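Local structure of ribonuclease P protein component 3 (3WYZ) at residues V107-S112 with P172-S177. The protein is probably a protein subunit of ribonuclease P, the RNA-containing enzyme that matures tRNAs by cleaving the 5' ends of their precursors. Sequence-based numbering, arbitrary orientation.
Sequences VDALIS and PRFITS
Phe174 reaches across the interior of a TIM-barrel-like fold to meet Ala109 and Ile111, joining two parallel strands, 109-111 and 173-176, that are not neighbours: strand 136-140 runs between them and shares backbone hydrogen bonds with Leu110, through Ala136 and Gly138. The packing is tight at one end of the ring. Ala109 CB lies at the ring edge, near its plane, 3.6 Å from Phe174 CE2, and CZ at the far end of the ring is shared between this methyl and the Ile111 side chain. From Ile111 the touching atom is CD1, 3.7 Å from Phe174 CZ and oblique to the ring, the two side chains crossing at about a right angle. The ring gets there because CG of Phe174 sits between its own backbone N and carbonyl carbon (chi1 54°). Met16 of strand 14-18 and Ala136 of the intervening strand also touch Phe174. Replacing the phenylalanine by an alanine would probably open a gap in the barrel interior and take this aromatic neighbour away from both Ala109 CB and Ile111 CD1. A glycerol, probably from the crystallisation liquor, lies close to the Ile111 side chain. Toward Thr176 the contact loosens: the CA atoms of Ile111 and Thr176 stand 9.3 Å apart, and polar groups take over. There Thr176 OG1 hydrogen-bonds Glu15 OE1, while Ser177 OG bonds OE2 of the same carboxylate.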
loop_
_atom_site.group_PDB
_atom_site.type_symbol
_atom_site.label_atom_id
_atom_site.label_comp_id
_atom_site.label_asym_id
_atom_site.label_seq_id
_atom_site.Cartn_x
_atom_site.Cartn_y
_atom_site.Cartn_z
ATOM N N VAL A 107 2.551 11.035 -3.718
ATOM C CA VAL A 107 3.242 9.814 -3.337
ATOM C C VAL A 107 2.656 8.636 -4.132
ATOM O O VAL A 107 1.527 8.716 -4.629
ATOM C CB VAL A 107 3.128 9.599 -1.803
ATOM C CG1 VAL A 107 1.902 8.776 -1.422
ATOM C CG2 VAL A 107 4.381 8.968 -1.260
ATOM N N ASP A 108 3.423 7.554 -4.265
ATOM C CA ASP A 108 2.981 6.393 -5.054
ATOM C C ASP A 108 1.720 5.762 -4.469
ATOM O O ASP A 108 0.792 5.430 -5.201
ATOM C CB ASP A 108 4.092 5.339 -5.157
ATOM C CG ASP A 108 5.270 5.809 -6.004
ATOM O OD1 ASP A 108 5.069 6.048 -7.216
ATOM O OD2 ASP A 108 6.392 5.947 -5.458
ATOM N N ALA A 109 1.685 5.588 -3.151
ATOM C CA ALA A 109 0.520 4.984 -2.512
ATOM C C ALA A 109 0.358 5.387 -1.059
ATOM O O ALA A 109 1.341 5.573 -0.344
ATOM C CB ALA A 109 0.589 3.469 -2.615
ATOM N N LEU A 110 -0.900 5.508 -0.646
ATOM C CA LEU A 110 -1.270 5.653 0.750
ATOM C C LEU A 110 -1.817 4.313 1.214
ATOM O O LEU A 110 -2.830 3.845 0.698
ATOM C CB LEU A 110 -2.336 6.738 0.910
ATOM C CG LEU A 110 -2.829 7.035 2.328
ATOM C CD1 LEU A 110 -1.688 7.550 3.187
ATOM C CD2 LEU A 110 -3.982 8.033 2.300
ATOM N N ILE A 111 -1.134 3.698 2.177
ATOM C CA ILE A 111 -1.498 2.375 2.659
ATOM C C ILE A 111 -2.412 2.500 3.869
ATOM O O ILE A 111 -2.032 3.109 4.872
ATOM C CB ILE A 111 -0.253 1.554 3.063
ATOM C CG1 ILE A 111 0.794 1.533 1.942
ATOM C CG2 ILE A 111 -0.645 0.131 3.438
ATOM C CD1 ILE A 111 0.316 0.960 0.620
ATOM N N SER A 112 -3.616 1.930 3.756
ATOM C CA SER A 112 -4.566 1.830 4.869
ATOM C C SER A 112 -4.796 3.153 5.612
ATOM O O SER A 112 -4.310 3.325 6.722
ATOM C CB SER A 112 -4.092 0.766 5.861
ATOM O OG SER A 112 -4.059 -0.508 5.256
ATOM N N PRO A 172 -6.597 5.229 -8.265
ATOM C CA PRO A 172 -5.898 3.947 -8.391
ATOM C C PRO A 172 -5.866 3.208 -7.058
ATOM O O PRO A 172 -5.916 3.842 -6.004
ATOM C CB PRO A 172 -4.481 4.349 -8.819
ATOM C CG PRO A 172 -4.614 5.731 -9.385
ATOM C CD PRO A 172 -5.734 6.373 -8.621
ATOM N N ARG A 173 -5.790 1.881 -7.101
ATOM C CA ARG A 173 -5.762 1.084 -5.880
ATOM C C ARG A 173 -5.175 -0.294 -6.112
ATOM O O ARG A 173 -5.070 -0.756 -7.240
ATOM C CB ARG A 173 -7.161 0.946 -5.279
ATOM C CG ARG A 173 -8.159 0.180 -6.144
ATOM C CD ARG A 173 -8.659 1.041 -7.295
ATOM N NE ARG A 173 -9.705 0.393 -8.066
ATOM C CZ ARG A 173 -10.486 1.009 -8.951
ATOM N NH1 ARG A 173 -10.349 2.316 -9.203
ATOM N NH2 ARG A 173 -11.413 0.304 -9.590
ATOM N N PHE A 174 -4.790 -0.937 -5.022
ATOM C CA PHE A 174 -4.366 -2.323 -5.061
ATOM C C PHE A 174 -4.664 -3.009 -3.737
ATOM O O PHE A 174 -4.764 -2.347 -2.701
ATOM C CB PHE A 174 -2.876 -2.422 -5.397
ATOM C CG PHE A 174 -1.984 -1.621 -4.491
ATOM C CD1 PHE A 174 -1.504 -2.160 -3.309
ATOM C CD2 PHE A 174 -1.592 -0.341 -4.841
ATOM C CE1 PHE A 174 -0.669 -1.429 -2.483
ATOM C CE2 PHE A 174 -0.755 0.395 -4.022
ATOM C CZ PHE A 174 -0.300 -0.148 -2.838
ATOM N N ILE A 175 -4.830 -4.329 -3.794
ATOM C CA ILE A 175 -4.953 -5.147 -2.598
ATOM C C ILE A 175 -3.577 -5.717 -2.286
ATOM O O ILE A 175 -2.867 -6.154 -3.193
ATOM C CB ILE A 175 -5.936 -6.324 -2.780
ATOM C CG1 ILE A 175 -7.292 -5.854 -3.329
ATOM C CG2 ILE A 175 -6.104 -7.082 -1.468
ATOM C CD1 ILE A 175 -8.003 -4.822 -2.485
ATOM N N THR A 176 -3.216 -5.734 -1.004
ATOM C CA THR A 176 -1.942 -6.299 -0.583
ATOM C C THR A 176 -2.013 -6.920 0.807
ATOM O O THR A 176 -2.850 -6.552 1.618
ATOM C CB THR A 176 -0.811 -5.252 -0.636
ATOM O OG1 THR A 176 0.416 -5.858 -0.222
ATOM C CG2 THR A 176 -1.118 -4.045 0.255
ATOM N N SER A 177 -1.128 -7.878 1.062
ATOM C CA SER A 177 -1.028 -8.506 2.371
ATOM C C SER A 177 -0.367 -7.580 3.385
ATOM O O SER A 177 -0.734 -7.591 4.563
ATOM C CB SER A 177 -0.239 -9.820 2.285
ATOM O OG SER A 177 1.134 -9.584 1.990
#